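Local structure of putative immunoglobulin-blocking virulence protein (Mycoplasma mycoides subsp. capri, 7ADK) at residues Thr133-Glu138 and Lys185-Lys190; His170-Ile175 and Val340-Arg345; Tyr356-Ser361 and Thr371-Val376; Val576-Asn581 and Lys598-Asn603. The protein probably binds host immunoglobulins and blocks their action, helping the mycoplasma to evade the immune response. All blocks are in the same frame, centred on the assembly; numbering follows the deposited sequence.

Interaction 1 of 4, residues Thr133-Glu138 and Lys185-Lys190; sequences TIAGIE and KEQVAK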
# COMPACT_ATOMS: atom_id res chain seq x y z
N THR A 133 -14.24 -52.33 8.59
CA THR A 133 -12.90 -52.52 8.02
C THR A 133 -12.14 -51.20 8.01
O THR A 133 -12.72 -50.18 7.65
CB THR A 133 -12.96 -53.15 6.61
OG1 THR A 133 -11.66 -53.27 6.09
CG2 THR A 133 -13.77 -52.38 5.58
N ILE A 134 -10.86 -51.19 8.42
CA ILE A 134 -10.05 -49.95 8.50
C ILE A 134 -8.68 -50.00 7.80
O ILE A 134 -8.09 -48.96 7.52
CB ILE A 134 -9.96 -49.39 9.95
CG1 ILE A 134 -8.87 -50.05 10.82
CG2 ILE A 134 -11.31 -49.39 10.66
CD1 ILE A 134 -8.71 -49.39 12.18
N ALA A 135 -8.17 -51.19 7.51
CA ALA A 135 -6.91 -51.44 6.81
C ALA A 135 -6.97 -52.74 5.99
O ALA A 135 -6.07 -53.58 6.05
CB ALA A 135 -5.77 -51.39 7.82
N GLY A 136 -8.09 -53.00 5.31
CA GLY A 136 -8.50 -54.32 4.83
C GLY A 136 -9.05 -55.20 5.95
O GLY A 136 -10.19 -55.65 5.88
N ILE A 137 -8.28 -55.33 7.04
CA ILE A 137 -8.60 -56.10 8.24
C ILE A 137 -9.95 -55.69 8.84
O ILE A 137 -10.21 -54.51 9.06
CB ILE A 137 -7.44 -55.97 9.26
CG1 ILE A 137 -6.09 -56.44 8.69
CG2 ILE A 137 -7.72 -56.70 10.58
CD1 ILE A 137 -6.02 -57.88 8.20
N GLU A 138 -10.81 -56.66 9.10
CA GLU A 138 -12.07 -56.49 9.82
C GLU A 138 -11.82 -56.33 11.33
O GLU A 138 -11.09 -57.11 11.93
CB GLU A 138 -13.00 -57.69 9.59
CG GLU A 138 -13.33 -58.00 8.12
CD GLU A 138 -14.07 -56.88 7.37
OE1 GLU A 138 -14.00 -56.86 6.13
OE2 GLU A 138 -14.74 -56.05 8.00
N LYS A 185 -2.41 -53.83 14.16
CA LYS A 185 -1.37 -52.80 14.30
C LYS A 185 -0.11 -53.09 13.49
O LYS A 185 0.54 -52.16 13.03
CB LYS A 185 -1.11 -52.44 15.77
CG LYS A 185 -0.42 -53.52 16.60
CD LYS A 185 -0.46 -53.11 18.07
CE LYS A 185 0.33 -54.07 18.95
NZ LYS A 185 0.07 -53.81 20.38
N GLU A 186 0.18 -54.35 13.19
CA GLU A 186 1.23 -54.72 12.23
C GLU A 186 0.82 -54.50 10.76
O GLU A 186 1.67 -54.17 9.94
CB GLU A 186 1.71 -56.15 12.48
CG GLU A 186 2.31 -56.38 13.88
CD GLU A 186 3.19 -55.25 14.40
OE1 GLU A 186 3.12 -54.94 15.61
OE2 GLU A 186 3.97 -54.69 13.61
N GLN A 187 -0.47 -54.58 10.42
CA GLN A 187 -0.95 -54.12 9.12
C GLN A 187 -0.80 -52.60 8.98
O GLN A 187 -0.35 -52.10 7.95
CB GLN A 187 -2.41 -54.56 8.90
CG GLN A 187 -3.08 -54.02 7.64
CD GLN A 187 -2.61 -54.64 6.34
OE1 GLN A 187 -1.50 -55.12 6.20
NE2 GLN A 187 -3.44 -54.67 5.34
N VAL A 188 -1.13 -51.84 10.03
CA VAL A 188 -0.96 -50.38 10.05
C VAL A 188 0.53 -49.99 10.01
O VAL A 188 0.85 -48.97 9.40
CB VAL A 188 -1.70 -49.78 11.26
CG1 VAL A 188 -1.39 -48.31 11.54
CG2 VAL A 188 -3.21 -49.89 11.01
N ALA A 189 1.43 -50.80 10.56
CA ALA A 189 2.88 -50.63 10.44
C ALA A 189 3.36 -50.80 8.99
O ALA A 189 3.99 -49.90 8.44
CB ALA A 189 3.59 -51.62 11.37
N LYS A 190 3.01 -51.92 8.33
CA LYS A 190 3.41 -52.23 6.95
C LYS A 190 2.89 -51.23 5.92
O LYS A 190 3.57 -50.95 4.94
CB LYS A 190 2.92 -53.64 6.59
CG LYS A 190 3.79 -54.71 7.26
CD LYS A 190 3.20 -56.10 7.03
CE LYS A 190 4.04 -57.19 7.71
NZ LYS A 190 5.33 -57.41 7.04
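The side-chain amide of Gln187 points NE2 at the backbone of Ala135, whose carbonyl oxygen lies only 3° out of the amide plane. The contact joins the connection of a beta hairpin to a helix. Residues 134-137 link the antiparallel strands 130-133 and 138-144, and Gln187 and Val188 lie on helix 182-194. Gln187 NE2 donates to Ala135 O over 2.9 Å, and the bond is nearly straight at 168°. The donor is tilted out of the carbonyl plane. Ile137 N makes a second, weak bond to the same oxygen from within the turn. The Gln187 chain starts with CG anti to the backbone N and then bends at chi2 (73°), which turns the amide toward the hairpin. Apolar contacts lie beside the bond. Ala135 CB rests 3.8 Å from Gln187 CG and 4.4 Å from Val188 CG2. Ile137 crosses the glutamine at a slant and sets its CG1 against the CB and CG methylenes. Ile134 and Val188 also both touch Leu307 of helix 301-308 and Thr312, so the two segments share neighbours beyond the contact. Within the turn, Gly136 has a positive phi, and its carbonyl oxygen takes a weak bond from the hydroxyl of Thr133, with OG1 2.8 Å from Gly136 O.

Interaction 2 of 4, residues His170-Ile175 and Val340-Arg345; sequences HTVNKI and VTSRLR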
# COMPACT_ATOMS: atom_id res chain seq x y z
N HIS A 170 -22.58 -33.03 9.88
CA HIS A 170 -22.18 -34.43 10.04
C HIS A 170 -23.17 -35.37 9.36
O HIS A 170 -24.17 -35.81 9.93
CB HIS A 170 -21.89 -34.81 11.49
CG HIS A 170 -20.58 -34.31 12.03
ND1 HIS A 170 -19.55 -33.71 11.30
CD2 HIS A 170 -20.15 -34.46 13.31
CE1 HIS A 170 -18.55 -33.48 12.17
NE2 HIS A 170 -18.89 -33.92 13.38
N THR A 171 -22.88 -35.66 8.10
CA THR A 171 -23.58 -36.61 7.23
C THR A 171 -23.31 -38.08 7.55
O THR A 171 -24.09 -38.93 7.11
CB THR A 171 -23.16 -36.38 5.78
OG1 THR A 171 -21.77 -36.38 5.70
CG2 THR A 171 -23.62 -35.04 5.25
N VAL A 172 -22.24 -38.42 8.26
CA VAL A 172 -21.77 -39.80 8.48
C VAL A 172 -21.45 -40.09 9.95
O VAL A 172 -21.18 -39.20 10.75
CB VAL A 172 -20.56 -40.16 7.58
CG1 VAL A 172 -20.94 -40.14 6.10
CG2 VAL A 172 -19.33 -39.28 7.80
N ASN A 173 -21.51 -41.38 10.29
CA ASN A 173 -21.38 -41.95 11.63
C ASN A 173 -20.02 -41.66 12.29
O ASN A 173 -19.03 -41.34 11.63
CB ASN A 173 -21.66 -43.46 11.52
CG ASN A 173 -22.95 -43.79 10.79
OD1 ASN A 173 -23.01 -43.78 9.57
ND2 ASN A 173 -24.02 -44.08 11.47
N LYS A 174 -19.96 -41.81 13.62
CA LYS A 174 -18.77 -41.62 14.47
C LYS A 174 -18.23 -42.96 14.97
O LYS A 174 -19.00 -43.85 15.30
CB LYS A 174 -19.18 -40.70 15.63
CG LYS A 174 -18.04 -40.10 16.47
CD LYS A 174 -17.27 -38.99 15.74
CE LYS A 174 -16.35 -38.26 16.72
NZ LYS A 174 -15.70 -37.07 16.13
N ILE A 175 -16.90 -43.11 15.05
CA ILE A 175 -16.23 -44.23 15.73
C ILE A 175 -15.84 -43.79 17.15
O ILE A 175 -14.98 -42.93 17.31
CB ILE A 175 -14.98 -44.69 14.94
CG1 ILE A 175 -15.30 -45.22 13.52
CG2 ILE A 175 -14.24 -45.78 15.72
CD1 ILE A 175 -14.13 -45.09 12.55
N VAL A 340 -15.24 -34.32 6.29
CA VAL A 340 -15.00 -33.19 5.39
C VAL A 340 -15.40 -33.56 3.97
O VAL A 340 -16.24 -32.90 3.37
CB VAL A 340 -13.54 -32.72 5.47
CG1 VAL A 340 -13.28 -31.52 4.57
CG2 VAL A 340 -13.16 -32.35 6.89
N THR A 341 -14.87 -34.65 3.42
CA THR A 341 -15.16 -35.04 2.03
C THR A 341 -16.58 -35.51 1.83
O THR A 341 -17.17 -35.25 0.79
CB THR A 341 -14.19 -36.09 1.47
OG1 THR A 341 -14.23 -37.29 2.21
CG2 THR A 341 -12.76 -35.59 1.47
N SER A 342 -17.19 -36.18 2.81
CA SER A 342 -18.60 -36.61 2.71
C SER A 342 -19.55 -35.42 2.69
O SER A 342 -20.51 -35.43 1.91
CB SER A 342 -18.95 -37.56 3.85
OG SER A 342 -18.75 -36.94 5.09
N ARG A 343 -19.28 -34.36 3.46
CA ARG A 343 -19.99 -33.08 3.37
C ARG A 343 -19.78 -32.40 2.02
O ARG A 343 -20.76 -32.08 1.37
CB ARG A 343 -19.57 -32.16 4.53
CG ARG A 343 -20.42 -30.88 4.66
CD ARG A 343 -19.59 -29.63 4.92
NE ARG A 343 -18.74 -29.78 6.11
CZ ARG A 343 -17.48 -29.44 6.25
NH1 ARG A 343 -16.85 -28.72 5.38
NH2 ARG A 343 -16.81 -29.83 7.28
N LEU A 344 -18.54 -32.22 1.56
CA LEU A 344 -18.29 -31.60 0.25
C LEU A 344 -18.87 -32.40 -0.93
O LEU A 344 -19.37 -31.80 -1.88
CB LEU A 344 -16.78 -31.36 0.04
CG LEU A 344 -16.26 -30.03 0.58
CD1 LEU A 344 -15.97 -30.06 2.07
CD2 LEU A 344 -14.99 -29.62 -0.14
N ARG A 345 -18.88 -33.73 -0.87
CA ARG A 345 -19.54 -34.59 -1.87
C ARG A 345 -21.04 -34.35 -1.88
O ARG A 345 -21.61 -34.12 -2.94
CB ARG A 345 -19.22 -36.07 -1.61
CG ARG A 345 -19.48 -36.92 -2.86
CD ARG A 345 -19.31 -38.42 -2.62
NE ARG A 345 -18.01 -38.74 -2.01
CZ ARG A 345 -17.79 -39.10 -0.76
NH1 ARG A 345 -18.73 -39.40 0.07
NH2 ARG A 345 -16.59 -39.20 -0.30
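Ser342 OG is the polar centre of this contact. It is hydrogen-bonded to the backbone oxygen of Asn338, one turn earlier, and more weakly to that of Thr339. From the loop, Thr171 OG1 lies 3.1 Å from Ser342 OG. The motif is a loop laid against a helix: residues 170-173 lead into strand 174-178, an outer strand of a three-stranded antiparallel sheet, and pass the first turn of helix 339-351. Ser342 OG sits between its backbone N and carbonyl carbon (chi1 59°), a position that suits the bond back to Asn338. Thr171 OG1 also faces the helix and comes 3.6 Å from Ser342 CB. Val172 packs beside it with both methyl groups: CG1 lies equally near Ser342 CB and OG, and CG2 comes closer to the hydroxyl. The polar group is thus bordered by a threonine hydroxyl and by valine methyls. Further bonds fix the flanks of the loop. Arg343 NE is bonded to Asn169 OD1, the backbone N of His170 bonds to Asp597 OD2, and its ring NE2 to Leu594 O. Thr171 CA and Arg343 CA are the closest CA pair. The methyl contact nearest the serine hydroxyl is Val172 CG2, 3.6 Å from Ser342 OG.

Interaction 3 of 4, residues Tyr356-Ser361 and Thr371-Val376; sequences YDEYYS and TYPGWV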
# COMPACT_ATOMS: atom_id res chain seq x y z
N TYR A 356 -22.14 -31.93 -9.66
CA TYR A 356 -21.16 -32.94 -10.05
C TYR A 356 -20.91 -33.97 -8.94
O TYR A 356 -21.11 -33.69 -7.77
CB TYR A 356 -19.87 -32.27 -10.54
CG TYR A 356 -19.16 -31.32 -9.60
CD1 TYR A 356 -18.19 -31.80 -8.71
CD2 TYR A 356 -19.41 -29.94 -9.67
CE1 TYR A 356 -17.46 -30.91 -7.91
CE2 TYR A 356 -18.68 -29.04 -8.88
CZ TYR A 356 -17.69 -29.53 -8.00
OH TYR A 356 -16.94 -28.67 -7.27
N ASP A 357 -20.50 -35.19 -9.29
CA ASP A 357 -20.47 -36.33 -8.36
C ASP A 357 -19.23 -36.39 -7.45
O ASP A 357 -19.20 -37.13 -6.48
CB ASP A 357 -20.59 -37.62 -9.18
CG ASP A 357 -21.07 -38.83 -8.39
OD1 ASP A 357 -20.81 -39.97 -8.82
OD2 ASP A 357 -21.73 -38.67 -7.34
N GLU A 358 -18.18 -35.65 -7.79
CA GLU A 358 -16.94 -35.52 -7.01
C GLU A 358 -17.12 -34.66 -5.75
O GLU A 358 -18.12 -33.99 -5.57
CB GLU A 358 -15.83 -34.90 -7.88
CG GLU A 358 -15.49 -35.69 -9.15
CD GLU A 358 -15.22 -34.77 -10.34
OE1 GLU A 358 -14.30 -33.94 -10.29
OE2 GLU A 358 -15.96 -34.86 -11.33
N TYR A 359 -16.12 -34.68 -4.86
CA TYR A 359 -16.04 -33.77 -3.71
C TYR A 359 -15.10 -32.57 -3.90
O TYR A 359 -15.11 -31.67 -3.07
CB TYR A 359 -15.68 -34.56 -2.45
CG TYR A 359 -14.28 -35.11 -2.34
CD1 TYR A 359 -13.21 -34.27 -1.96
CD2 TYR A 359 -14.04 -36.48 -2.58
CE1 TYR A 359 -11.92 -34.80 -1.81
CE2 TYR A 359 -12.75 -37.01 -2.42
CZ TYR A 359 -11.69 -36.17 -2.04
OH TYR A 359 -10.47 -36.72 -1.88
N TYR A 360 -14.30 -32.51 -4.97
CA TYR A 360 -13.31 -31.46 -5.16
C TYR A 360 -13.93 -30.07 -5.35
O TYR A 360 -14.98 -29.93 -5.98
CB TYR A 360 -12.40 -31.81 -6.34
CG TYR A 360 -11.90 -33.23 -6.32
CD1 TYR A 360 -11.12 -33.69 -5.24
CD2 TYR A 360 -12.27 -34.12 -7.34
CE1 TYR A 360 -10.72 -35.03 -5.18
CE2 TYR A 360 -11.89 -35.47 -7.27
CZ TYR A 360 -11.11 -35.93 -6.19
OH TYR A 360 -10.74 -37.22 -6.11
N SER A 361 -13.26 -29.03 -4.87
CA SER A 361 -13.55 -27.64 -5.21
C SER A 361 -13.15 -27.33 -6.65
O SER A 361 -12.25 -27.96 -7.21
CB SER A 361 -12.83 -26.70 -4.25
OG SER A 361 -11.45 -26.86 -4.33
N THR A 371 -17.24 -23.01 -15.73
CA THR A 371 -17.32 -24.40 -16.17
C THR A 371 -17.34 -25.37 -15.00
O THR A 371 -16.88 -25.08 -13.89
CB THR A 371 -16.22 -24.76 -17.18
OG1 THR A 371 -15.00 -24.72 -16.55
CG2 THR A 371 -16.20 -23.83 -18.39
N TYR A 372 -17.96 -26.53 -15.19
CA TYR A 372 -18.31 -27.49 -14.14
C TYR A 372 -18.05 -28.94 -14.60
O TYR A 372 -18.38 -29.27 -15.74
CB TYR A 372 -19.78 -27.31 -13.75
CG TYR A 372 -20.12 -26.01 -13.04
CD1 TYR A 372 -20.44 -24.85 -13.77
CD2 TYR A 372 -20.13 -25.98 -11.64
CE1 TYR A 372 -20.77 -23.66 -13.10
CE2 TYR A 372 -20.47 -24.79 -10.97
CZ TYR A 372 -20.78 -23.63 -11.69
OH TYR A 372 -21.08 -22.50 -11.01
N PRO A 373 -17.51 -29.84 -13.76
CA PRO A 373 -17.28 -31.23 -14.13
C PRO A 373 -18.55 -31.95 -14.61
O PRO A 373 -19.57 -31.97 -13.93
CB PRO A 373 -16.70 -31.90 -12.89
CG PRO A 373 -16.14 -30.75 -12.06
CD PRO A 373 -17.03 -29.58 -12.42
N GLY A 374 -18.52 -32.58 -15.79
CA GLY A 374 -19.68 -33.25 -16.37
C GLY A 374 -20.65 -32.34 -17.13
O GLY A 374 -21.68 -32.82 -17.60
N TRP A 375 -20.33 -31.06 -17.30
CA TRP A 375 -21.07 -30.10 -18.10
C TRP A 375 -20.19 -29.57 -19.23
O TRP A 375 -18.97 -29.50 -19.09
CB TRP A 375 -21.56 -28.95 -17.21
CG TRP A 375 -22.54 -29.36 -16.16
CD1 TRP A 375 -22.23 -29.98 -15.00
CD2 TRP A 375 -23.99 -29.28 -16.19
NE1 TRP A 375 -23.38 -30.29 -14.32
CE2 TRP A 375 -24.50 -29.88 -15.01
CE3 TRP A 375 -24.92 -28.72 -17.08
CZ2 TRP A 375 -25.86 -29.94 -14.73
CZ3 TRP A 375 -26.30 -28.77 -16.81
CH2 TRP A 375 -26.77 -29.38 -15.64
N VAL A 376 -20.81 -29.17 -20.34
CA VAL A 376 -20.11 -28.51 -21.45
C VAL A 376 -20.80 -27.19 -21.81
O VAL A 376 -22.02 -27.10 -21.82
CB VAL A 376 -19.89 -29.46 -22.64
CG1 VAL A 376 -21.18 -30.00 -23.24
CG2 VAL A 376 -19.08 -28.82 -23.76
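A CH-pi contact between Pro373 and Tyr356 leads this interaction. Pro373 CD stands 4.0 Å from the centroid of the Tyr356 ring, over one face and 24° off the ring normal. Tyr356 CG stands between backbone N and carbonyl carbon (chi1 57°), setting the ring against the proline. The proline ring lies at a slant to the tyrosine, with CG near the Tyr356 CG end and CD nearest Tyr356 CD2. The other apolar contact is made at the ring edge, where Tyr356 CE2 approaches Tyr372 CD2 at 4.4 Å. The Tyr356 ring is therefore met on a face by one residue and at the edge by the next one back. Contacts with polar atoms lie beside these. Tyr356 CB is 3.4 Å from Pro373 O. The carboxylate of Glu358 leans on the proline from another side, with OE2 3.4 Å from Pro373 CB. One hydrogen bond fixes the far end of the ring: Tyr356 OH donates to Tyr360 O over 2.7 Å, in the carbonyl plane, and ties the loop 356-361 together. Outside the contact, Tyr372 OH bonds to Glu478, and Trp375 NE1 to the carbonyl oxygen of Asp355. Pro373 and Gly374 are the two central residues of a type II beta turn, closed by Trp375 N to Tyr372 O at 3.1 Å. This Pro-Gly pair is classic for such a turn, which here leads into strand 375-379 of the mixed sheet.

Interaction 4 of 4, residues Val576-Asn581 and Lys598-Asn603; sequences VYYARN and KKLGQN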
# COMPACT_ATOMS: atom_id res chain seq x y z
N VAL A 576 -26.85 -15.94 12.04
CA VAL A 576 -25.47 -16.38 11.90
C VAL A 576 -25.00 -17.16 13.13
O VAL A 576 -24.45 -18.25 13.02
CB VAL A 576 -24.59 -15.16 11.66
CG1 VAL A 576 -23.16 -15.57 11.42
CG2 VAL A 576 -25.09 -14.37 10.47
N TYR A 577 -25.22 -16.60 14.31
CA TYR A 577 -24.65 -17.13 15.54
C TYR A 577 -25.33 -18.40 16.04
O TYR A 577 -24.67 -19.12 16.79
CB TYR A 577 -24.60 -16.01 16.59
CG TYR A 577 -23.66 -14.82 16.31
CD1 TYR A 577 -22.64 -14.91 15.34
CD2 TYR A 577 -23.78 -13.62 17.04
CE1 TYR A 577 -21.77 -13.85 15.10
CE2 TYR A 577 -22.91 -12.54 16.79
CZ TYR A 577 -21.90 -12.65 15.82
OH TYR A 577 -21.04 -11.62 15.58
N TYR A 578 -26.56 -18.75 15.64
CA TYR A 578 -27.25 -19.98 16.09
C TYR A 578 -28.27 -20.59 15.12
O TYR A 578 -28.26 -21.80 14.97
CB TYR A 578 -27.95 -19.76 17.44
CG TYR A 578 -27.04 -19.41 18.60
CD1 TYR A 578 -26.24 -20.40 19.20
CD2 TYR A 578 -26.95 -18.08 19.05
CE1 TYR A 578 -25.36 -20.07 20.24
CE2 TYR A 578 -26.07 -17.74 20.08
CZ TYR A 578 -25.28 -18.73 20.68
OH TYR A 578 -24.43 -18.38 21.67
N ALA A 579 -29.14 -19.82 14.47
CA ALA A 579 -30.24 -20.40 13.69
C ALA A 579 -29.80 -21.07 12.38
O ALA A 579 -30.44 -22.03 11.93
CB ALA A 579 -31.30 -19.32 13.44
N ARG A 580 -28.71 -20.62 11.76
CA ARG A 580 -28.08 -21.23 10.58
C ARG A 580 -26.61 -21.59 10.83
O ARG A 580 -25.86 -21.88 9.91
CB ARG A 580 -28.27 -20.34 9.34
CG ARG A 580 -29.73 -20.27 8.88
CD ARG A 580 -29.97 -19.28 7.74
NE ARG A 580 -29.51 -19.80 6.45
CZ ARG A 580 -29.49 -19.16 5.30
NH1 ARG A 580 -29.08 -19.76 4.24
NH2 ARG A 580 -29.87 -17.92 5.15
N ASN A 581 -26.16 -21.60 12.08
CA ASN A 581 -24.75 -21.75 12.43
C ASN A 581 -24.14 -23.08 11.98
O ASN A 581 -22.93 -23.15 11.76
CB ASN A 581 -24.60 -21.55 13.94
CG ASN A 581 -23.19 -21.74 14.46
OD1 ASN A 581 -22.36 -20.85 14.45
ND2 ASN A 581 -22.87 -22.90 14.96
N LYS A 598 -24.96 -30.13 16.81
CA LYS A 598 -25.36 -30.23 18.23
C LYS A 598 -24.85 -29.04 19.03
O LYS A 598 -25.64 -28.20 19.47
CB LYS A 598 -24.92 -31.57 18.84
CG LYS A 598 -25.37 -31.75 20.29
CD LYS A 598 -24.93 -33.08 20.88
CE LYS A 598 -25.36 -33.23 22.34
NZ LYS A 598 -24.99 -34.53 22.91
N LYS A 599 -23.54 -28.97 19.24
CA LYS A 599 -22.88 -27.96 20.08
C LYS A 599 -22.53 -26.73 19.26
O LYS A 599 -21.36 -26.45 19.01
CB LYS A 599 -21.65 -28.56 20.78
CG LYS A 599 -21.97 -29.67 21.78
CD LYS A 599 -20.70 -30.10 22.49
CE LYS A 599 -20.94 -31.25 23.47
NZ LYS A 599 -19.76 -32.12 23.59
N LEU A 600 -23.53 -25.95 18.86
CA LEU A 600 -23.36 -24.72 18.09
C LEU A 600 -22.32 -23.77 18.71
O LEU A 600 -21.56 -23.14 17.98
CB LEU A 600 -24.72 -24.03 17.94
CG LEU A 600 -25.60 -24.53 16.80
CD1 LEU A 600 -25.80 -26.02 16.74
CD2 LEU A 600 -26.97 -23.91 16.93
N GLY A 601 -22.21 -23.74 20.04
CA GLY A 601 -21.22 -22.98 20.79
C GLY A 601 -19.75 -23.26 20.48
O GLY A 601 -18.96 -22.31 20.45
N GLN A 602 -19.36 -24.51 20.22
CA GLN A 602 -17.96 -24.90 19.95
C GLN A 602 -17.47 -24.53 18.54
O GLN A 602 -16.29 -24.64 18.24
CB GLN A 602 -17.78 -26.41 20.20
CG GLN A 602 -18.04 -26.89 21.64
CD GLN A 602 -16.98 -26.48 22.65
OE1 GLN A 602 -16.27 -25.52 22.51
NE2 GLN A 602 -16.84 -27.15 23.74
N ASN A 603 -18.37 -24.09 17.67
CA ASN A 603 -18.11 -23.74 16.29
C ASN A 603 -17.68 -22.28 16.13
O ASN A 603 -18.00 -21.44 16.96
CB ASN A 603 -19.37 -24.06 15.49
CG ASN A 603 -19.61 -25.54 15.44
OD1 ASN A 603 -19.17 -26.21 14.53
ND2 ASN A 603 -20.21 -26.13 16.44
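Leu600 reaches from a short 3-10 segment to the end of helix 567-579. Its CB meets two residues: the edge of the Tyr578 ring, with CD1 4.1 Å from Leu600 CB, and the amide nitrogen of Asn581. CG comes next and lies 3.7 Å from Asn581 ND2. The tip then turns to the helix backbone, where CD2 rests on the carbonyl oxygen of Tyr578. With CG anti to the carbonyl carbon (chi1 -84°), the branch is directed to this helix end. The tyrosine ring runs obliquely past the leucine, and its hydroxyl is bonded farther off to the carbonyl oxygen of Glu634. Asn581 adds the polar part. Its ND2 makes a weak, bent bond to Leu600 O, 3.3 Å long with an N-H...O angle of 121°. Arg636 NH1 is a stronger partner of that oxygen and also bonds to Tyr577 O, so one arginine bridges the two segments. Asn603 CB also lies near the amide, 3.7 Å from Asn581 ND2. Asn603 OD1 accepts from Gly593 N, outside the turn, while its ND2 bonds weakly back to Lys599 O. Lys599 is the centre of an inverse gamma turn just before the 3-10 segment. In the fold, helix 567-579 follows strand 553-555, and the chain then returns to strand 608-610, its parallel neighbour in the sheet. The contact thus joins the helix to the returning chain of a beta-alpha-beta crossover.

How the interactions relate
Interactions 1 and 2 alternate along the chain, and both involve the small antiparallel sheet 130-133, 138-144 and 174-178. Their centres are about 22 Å apart. The sheet meets helix 182-194 through its hairpin connection and helix 339-351 through the loop before its last strand. Interaction 3 follows in sequence, about 19 Å from interaction 2 between centres. These two touch, since Thr341, Leu344 and Arg345 pack on the loop 356-361, chiefly at Tyr359. Interaction 4 comes last, near the parallel sheet, between centres about 18 Å from interaction 2 and about 37 Å from interaction 1. Interaction 2 thus links the N-terminal sheet to helix 339-351, which also meets the loop of interaction 3.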